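Local structure of Rv3651-like N-terminal domain-containing protein (Mycobacterium tuberculosis, 4Q6U) at residues L179-W182 with P186-I189; A24-G29 with M212-E217. The protein is of unknown function but, as a triple sensor-domain protein with one GAF-related and two PAS-related domains, probably takes part in sensing or signalling. All blocks are in the same frame, centred on the assembly; numbering follows the deposited sequence.

Overall arrangement
Both contacts involve the five-stranded antiparallel sheet of the middle, PAS-related domain, but they do different work in it. Contact 1 lies within that sheet, closing the hairpin between its outermost strand within the chain, 172-180, and strand 186-198; it is partly exposed and combines two backbone hydrogen bonds with aliphatic packing. Contact 2 is buried and lies between domains: strand 206-215, next to 186-198, presents a tryptophan to strand 24-28 of the N-terminal sheet. The centres are about 15 Å apart, and the two contacts meet where Arg188 pairs with Ala216 and Glu217. Backbone pairing dominates contact 1; contact 2 rests on packing round an indole, with hydrogen bonds to the adjoining Arg30.

Contact 1: residues L179-W182 with P186-I189; sequences LTDW and PIRI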
ATOM      1  N   LEU B 179       7.063   5.768 -13.604  1.00 45.49           N
ATOM      2  CA  LEU B 179       7.008   4.950 -14.817  1.00 40.60           C
ATOM      3  C   LEU B 179       8.409   4.596 -15.304  1.00 38.99           C
ATOM      4  O   LEU B 179       9.408   5.052 -14.749  1.00 44.27           O
ATOM      5  CB  LEU B 179       6.257   5.676 -15.935  1.00 33.44           C
ATOM      6  CG  LEU B 179       4.895   6.332 -15.691  1.00 40.38           C
ATOM      7  CD1 LEU B 179       4.444   7.078 -16.957  1.00 39.53           C
ATOM      8  CD2 LEU B 179       3.853   5.303 -15.293  1.00 40.49           C
ATOM      9  N   THR B 180       8.481   3.796 -16.357  1.00 38.52           N
ATOM     10  CA  THR B 180       9.749   3.546 -17.023  1.00 43.84           C
ATOM     11  C   THR B 180       9.583   3.794 -18.525  1.00 40.35           C
ATOM     12  O   THR B 180       8.678   3.244 -19.155  1.00 40.55           O
ATOM     13  CB  THR B 180      10.248   2.115 -16.755  1.00 50.47           C
ATOM     14  OG1 THR B 180      10.688   2.008 -15.391  1.00 53.92           O
ATOM     15  CG2 THR B 180      11.403   1.775 -17.669  1.00 56.45           C
ATOM     16  N   ASP B 181      10.434   4.635 -19.107  1.00 46.25           N
ATOM     17  CA  ASP B 181      10.272   4.943 -20.528  1.00 51.14           C
ATOM     18  C   ASP B 181      10.710   3.761 -21.392  1.00 50.83           C
ATOM     19  O   ASP B 181      11.099   2.715 -20.870  1.00 46.79           O
ATOM     20  CB  ASP B 181      11.026   6.225 -20.921  1.00 49.18           C
ATOM     21  CG  ASP B 181      12.542   6.105 -20.796  1.00 52.54           C
ATOM     22  OD1 ASP B 181      13.080   4.992 -20.629  1.00 55.97           O
ATOM     23  OD2 ASP B 181      13.207   7.157 -20.886  1.00 55.99           O
ATOM     24  N   TRP B 182      10.661   3.936 -22.710  1.00 53.18           N
ATOM     25  CA  TRP B 182      10.917   2.829 -23.625  1.00 56.70           C
ATOM     26  C   TRP B 182      12.400   2.489 -23.731  1.00 61.30           C
ATOM     27  O   TRP B 182      12.763   1.447 -24.271  1.00 69.50           O
ATOM     28  CB  TRP B 182      10.352   3.141 -25.009  1.00 52.76           C
ATOM     29  CG  TRP B 182      10.948   4.348 -25.664  1.00 60.22           C
ATOM     30  CD1 TRP B 182      10.529   5.639 -25.535  1.00 57.39           C
ATOM     31  CD2 TRP B 182      12.057   4.375 -26.572  1.00 69.38           C
ATOM     32  NE1 TRP B 182      11.310   6.468 -26.300  1.00 59.20           N
ATOM     33  CE2 TRP B 182      12.257   5.718 -26.945  1.00 68.35           C
ATOM     34  CE3 TRP B 182      12.903   3.394 -27.101  1.00 76.82           C
ATOM     35  CZ2 TRP B 182      13.269   6.108 -27.823  1.00 77.22           C
ATOM     36  CZ3 TRP B 182      13.909   3.782 -27.974  1.00 80.30           C
ATOM     37  CH2 TRP B 182      14.082   5.127 -28.326  1.00 79.94           C
ATOM     38  N   PRO B 186      13.910   5.065 -15.503  1.00 52.64           N
ATOM     39  CA  PRO B 186      12.921   5.527 -14.524  1.00 51.26           C
ATOM     40  C   PRO B 186      12.524   6.983 -14.763  1.00 49.32           C
ATOM     41  O   PRO B 186      13.390   7.846 -14.895  1.00 44.56           O
ATOM     42  CB  PRO B 186      13.652   5.379 -13.185  1.00 49.38           C
ATOM     43  CG  PRO B 186      14.679   4.341 -13.430  1.00 51.08           C
ATOM     44  CD  PRO B 186      15.120   4.538 -14.852  1.00 55.59           C
ATOM     45  N   ILE B 187      11.224   7.241 -14.842  1.00 43.45           N
ATOM     46  CA  ILE B 187      10.718   8.594 -15.018  1.00 41.77           C
ATOM     47  C   ILE B 187       9.552   8.817 -14.066  1.00 42.64           C
ATOM     48  O   ILE B 187       9.091   7.876 -13.414  1.00 34.76           O
ATOM     49  CB  ILE B 187      10.245   8.856 -16.464  1.00 41.93           C
ATOM     50  CG1 ILE B 187       9.163   7.848 -16.858  1.00 34.85           C
ATOM     51  CG2 ILE B 187      11.404   8.782 -17.451  1.00 41.43           C
ATOM     52  CD1 ILE B 187       8.477   8.200 -18.157  1.00 41.81           C
ATOM     53  N   ARG B 188       9.079  10.058 -13.983  1.00 38.70           N
ATOM     54  CA  ARG B 188       7.870  10.357 -13.226  1.00 35.02           C
ATOM     55  C   ARG B 188       6.966  11.284 -14.018  1.00 42.58           C
ATOM     56  O   ARG B 188       7.444  12.117 -14.790  1.00 38.56           O
ATOM     57  CB  ARG B 188       8.197  10.995 -11.876  1.00 36.68           C
ATOM     58  CG  ARG B 188       8.943  10.089 -10.912  1.00 42.68           C
ATOM     59  CD  ARG B 188       9.538  10.872  -9.754  1.00 49.31           C
ATOM     60  NE  ARG B 188       8.560  11.204  -8.720  1.00 59.29           N
ATOM     61  CZ  ARG B 188       8.365  12.430  -8.235  1.00 67.07           C
ATOM     62  NH1 ARG B 188       7.462  12.628  -7.283  1.00 74.41           N
ATOM     63  NH2 ARG B 188       9.067  13.460  -8.694  1.00 54.38           N
ATOM     64  N   ILE B 189       5.659  11.141 -13.823  1.00 38.42           N
ATOM     65  CA  ILE B 189       4.699  12.062 -14.419  1.00 31.44           C
ATOM     66  C   ILE B 189       3.732  12.619 -13.385  1.00 35.31           C
ATOM     67  O   ILE B 189       3.401  11.960 -12.403  1.00 32.05           O
ATOM     68  CB  ILE B 189       3.874  11.395 -15.545  1.00 35.73           C
ATOM     69  CG1 ILE B 189       3.045  10.235 -14.994  1.00 35.92           C
ATOM     70  CG2 ILE B 189       4.789  10.891 -16.658  1.00 39.59           C
ATOM     71  CD1 ILE B 189       1.937   9.788 -15.921  1.00 37.06           C
TER
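Leu179 and Ile187 stand side by side on one face of the sheet, and the methylene CB of Leu179 rests 3.7 Å from CG1 of Ile187. The isoleucine turns its longer branch back across the gap: CG1 sits between its backbone N and carbonyl carbon (chi1 58°), which carries it to 3.5 Å from Leu179 O, above the partner's peptide. Farther out, the leucine reaches along the strand opposite. Its CD1 lies equally close to CD1 and CG2 of Ile189, 3.8 Å from each, so the end of the leucine meets both branches of that isoleucine at a slant.

These residues belong to the turn end of a beta hairpin, formed by strands 172-180 and 186-198 of the PAS-related middle domain. Leu179 and Ile187 form an antiparallel hydrogen-bonded pair: Leu179 N gives its hydrogen to Ile187 O at 2.9 Å, and Ile187 N returns one to Leu179 O at 2.8 Å. Both bonds are nearly straight at hydrogen. Thr180 and Pro186 follow as a non-hydrogen-bonded pair, with side chains on the other face. Beyond them the chain turns, and Asp181 OD1 accepts a hydrogen bond from Thr185 N, while OD2 approaches Ile187 CG2 at 4.2 Å.

Contact 2: residues A24-G29 with M212-E217; sequences AVVARG and MNWRAE
Val26 and Ala27, the two residues of a classic beta bulge in strand 24-28, both turn toward the indole of Trp214. At this bulge they together face Leu15 of the neighbouring strand 14-17, and both form backbone hydrogen bonds with it. Two consecutive side chains thus lie on the side of the N-terminal, GAF-related sheet that looks at the PAS-related middle domain. No hydrogen bond runs between the two segments. Their backbones stay well apart, with 8.8 Å between the CA atoms of Ala27 and Trp214, and the indole spans the interval.

Val26 comes first. With CG1 anti to the carbonyl carbon (chi1 -61°), CG2 falls between the backbone N and the carbonyl carbon and packs 4.1 Å from Trp214 CZ3, the two side chains meeting at a slant; the same valine also touches Val192 of strand 186-198. Its carbonyl comes closer to the indole than its methyl does: Val26 O is 3.4 Å from Trp214 CH2, approaching the ring obliquely.

Next in sequence, Ala27 meets the tryptophan over a face. The indole extends toward it from strand 206-215 with CG between the backbone N and the carbonyl carbon (chi1 64°), which turns the six-membered ring, rather than the pyrrole, to the alanine. Just past the segment, Arg30 O accepts the hydrogen bond of Trp214 NE1, so the polar atom of this buried ring is satisfied from the N-terminal side. Ala27 CB makes a CH-pi contact, 4.1 Å from the centroid of the six-membered ring and 20° off its normal, displaced toward the rim, with Trp214 CZ2 its nearest atom at 3.9 Å.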
ATOM      1  N   ALA B  24      -8.306  25.888 -11.941  1.00 53.09           N
ATOM      2  CA  ALA B  24      -7.597  25.380 -10.774  1.00 55.30           C
ATOM      3  C   ALA B  24      -6.190  24.899 -11.123  1.00 50.00           C
ATOM      4  O   ALA B  24      -6.004  24.115 -12.052  1.00 47.50           O
ATOM      5  CB  ALA B  24      -8.395  24.262 -10.129  1.00 53.36           C
ATOM      6  N   VAL B  25      -5.206  25.372 -10.365  1.00 50.80           N
ATOM      7  CA  VAL B  25      -3.810  25.045 -10.617  1.00 48.72           C
ATOM      8  C   VAL B  25      -3.520  23.567 -10.316  1.00 53.89           C
ATOM      9  O   VAL B  25      -3.974  23.028  -9.308  1.00 50.42           O
ATOM     10  CB  VAL B  25      -2.871  25.946  -9.778  1.00 50.63           C
ATOM     11  CG1 VAL B  25      -1.410  25.628 -10.070  1.00 48.55           C
ATOM     12  CG2 VAL B  25      -3.178  27.426 -10.051  1.00 56.12           C
ATOM     13  N   VAL B  26      -2.781  22.912 -11.208  1.00 44.30           N
ATOM     14  CA  VAL B  26      -2.364  21.537 -10.995  1.00 40.46           C
ATOM     15  C   VAL B  26      -0.848  21.397 -11.133  1.00 38.82           C
ATOM     16  O   VAL B  26      -0.272  20.392 -10.709  1.00 41.83           O
ATOM     17  CB  VAL B  26      -3.063  20.570 -11.977  1.00 39.53           C
ATOM     18  CG1 VAL B  26      -4.577  20.614 -11.784  1.00 40.15           C
ATOM     19  CG2 VAL B  26      -2.704  20.918 -13.396  1.00 44.09           C
ATOM     20  N   ALA B  27      -0.195  22.411 -11.698  1.00 39.74           N
ATOM     21  CA  ALA B  27       1.268  22.404 -11.782  1.00 40.29           C
ATOM     22  C   ALA B  27       1.881  23.796 -11.666  1.00 45.21           C
ATOM     23  O   ALA B  27       1.438  24.735 -12.332  1.00 48.38           O
ATOM     24  CB  ALA B  27       1.721  21.754 -13.079  1.00 39.38           C
ATOM     25  N   ARG B  28       2.886  23.925 -10.802  1.00 44.11           N
ATOM     26  CA  ARG B  28       3.777  25.088 -10.834  1.00 46.01           C
ATOM     27  C   ARG B  28       5.102  24.610 -11.400  1.00 48.73           C
ATOM     28  O   ARG B  28       5.851  23.903 -10.728  1.00 46.87           O
ATOM     29  CB  ARG B  28       3.971  25.708  -9.448  1.00 49.22           C
ATOM     30  CG  ARG B  28       4.831  26.976  -9.476  1.00 48.07           C
ATOM     31  CD  ARG B  28       4.558  27.899  -8.288  1.00 61.92           C
ATOM     32  NE  ARG B  28       4.840  27.269  -7.004  1.00 62.83           N
ATOM     33  CZ  ARG B  28       4.637  27.855  -5.826  1.00 69.91           C
ATOM     34  NH1 ARG B  28       4.149  29.087  -5.773  1.00 70.59           N
ATOM     35  NH2 ARG B  28       4.922  27.209  -4.700  1.00 72.31           N
ATOM     36  N   GLY B  29       5.383  24.965 -12.648  1.00 46.74           N
ATOM     37  CA  GLY B  29       6.477  24.323 -13.344  1.00 47.83           C
ATOM     38  C   GLY B  29       6.075  22.866 -13.508  1.00 43.96           C
ATOM     39  O   GLY B  29       5.105  22.576 -14.197  1.00 39.64           O
HETATM   40  N   MSE B 212      -4.804  15.735 -18.190  1.00 29.90           N
HETATM   41  CA  MSE B 212      -3.547  16.231 -18.721  1.00 37.65           C
HETATM   42  C   MSE B 212      -2.418  15.601 -17.940  1.00 36.95           C
HETATM   43  O   MSE B 212      -2.490  15.532 -16.712  1.00 32.63           O
HETATM   44  CB  MSE B 212      -3.454  17.759 -18.624  1.00 32.32           C
HETATM   45  CG  MSE B 212      -4.494  18.492 -19.408  1.00 34.20           C
HETATM   46 SE   MSE B 212      -4.209  20.404 -19.181  1.00 48.81          SE
HETATM   47  CE  MSE B 212      -4.889  20.612 -17.354  1.00 45.89           C
ATOM     48  N   ASN B 213      -1.380  15.124 -18.623  1.00 28.18           N
ATOM     49  CA  ASN B 213      -0.168  14.786 -17.887  1.00 27.60           C
ATOM     50  C   ASN B 213       0.981  15.734 -18.214  1.00 31.81           C
ATOM     51  O   ASN B 213       0.849  16.644 -19.048  1.00 33.76           O
ATOM     52  CB  ASN B 213       0.235  13.313 -18.126  1.00 32.23           C
ATOM     53  CG  ASN B 213       0.703  13.033 -19.550  1.00 34.62           C
ATOM     54  OD1 ASN B 213       0.968  13.944 -20.338  1.00 34.11           O
ATOM     55  ND2 ASN B 213       0.827  11.748 -19.876  1.00 25.48           N
ATOM     56  N   TRP B 214       2.092  15.534 -17.515  1.00 29.99           N
ATOM     57  CA  TRP B 214       3.336  16.236 -17.781  1.00 32.32           C
ATOM     58  C   TRP B 214       4.461  15.424 -17.145  1.00 37.27           C
ATOM     59  O   TRP B 214       4.227  14.681 -16.186  1.00 33.10           O
ATOM     60  CB  TRP B 214       3.308  17.669 -17.228  1.00 36.07           C
ATOM     61  CG  TRP B 214       3.197  17.761 -15.729  1.00 32.26           C
ATOM     62  CD1 TRP B 214       4.225  17.868 -14.831  1.00 37.34           C
ATOM     63  CD2 TRP B 214       1.991  17.779 -14.961  1.00 33.85           C
ATOM     64  NE1 TRP B 214       3.731  17.946 -13.548  1.00 34.74           N
ATOM     65  CE2 TRP B 214       2.362  17.888 -13.599  1.00 34.33           C
ATOM     66  CE3 TRP B 214       0.633  17.708 -15.286  1.00 31.57           C
ATOM     67  CZ2 TRP B 214       1.424  17.933 -12.570  1.00 32.98           C
ATOM     68  CZ3 TRP B 214      -0.302  17.747 -14.259  1.00 36.97           C
ATOM     69  CH2 TRP B 214       0.101  17.857 -12.917  1.00 37.64           C
ATOM     70  N   ARG B 215       5.668  15.536 -17.689  1.00 37.59           N
ATOM     71  CA  ARG B 215       6.813  14.847 -17.112  1.00 38.60           C
ATOM     72  C   ARG B 215       7.226  15.589 -15.840  1.00 37.53           C
ATOM     73  O   ARG B 215       7.443  16.803 -15.875  1.00 38.99           O
ATOM     74  CB  ARG B 215       7.974  14.774 -18.111  1.00 41.82           C
ATOM     75  CG  ARG B 215       9.193  13.998 -17.608  1.00 36.16           C
ATOM     76  CD  ARG B 215       8.938  12.489 -17.635  1.00 30.78           C
ATOM     77  NE  ARG B 215       8.654  12.034 -18.997  1.00 36.17           N
ATOM     78  CZ  ARG B 215       9.586  11.597 -19.836  1.00 42.50           C
ATOM     79  NH1 ARG B 215      10.852  11.553 -19.448  1.00 48.71           N
ATOM     80  NH2 ARG B 215       9.256  11.204 -21.059  1.00 38.73           N
ATOM     81  N   ALA B 216       7.291  14.876 -14.718  1.00 45.29           N
ATOM     82  CA  ALA B 216       7.641  15.494 -13.437  1.00 43.10           C
ATOM     83  C   ALA B 216       9.146  15.433 -13.196  1.00 52.00           C
ATOM     84  O   ALA B 216       9.885  14.834 -13.975  1.00 51.97           O
ATOM     85  CB  ALA B 216       6.886  14.823 -12.297  1.00 41.12           C
ATOM     86  N   GLU B 217       9.606  16.087 -12.134  1.00 58.32           N
ATOM     87  CA  GLU B 217      11.023  16.076 -11.823  1.00 55.17           C
ATOM     88  C   GLU B 217      11.388  14.709 -11.270  1.00 53.25           C
ATOM     89  O   GLU B 217      10.523  13.984 -10.774  1.00 48.84           O
ATOM     90  CB  GLU B 217      11.373  17.184 -10.828  1.00 62.22           C
TER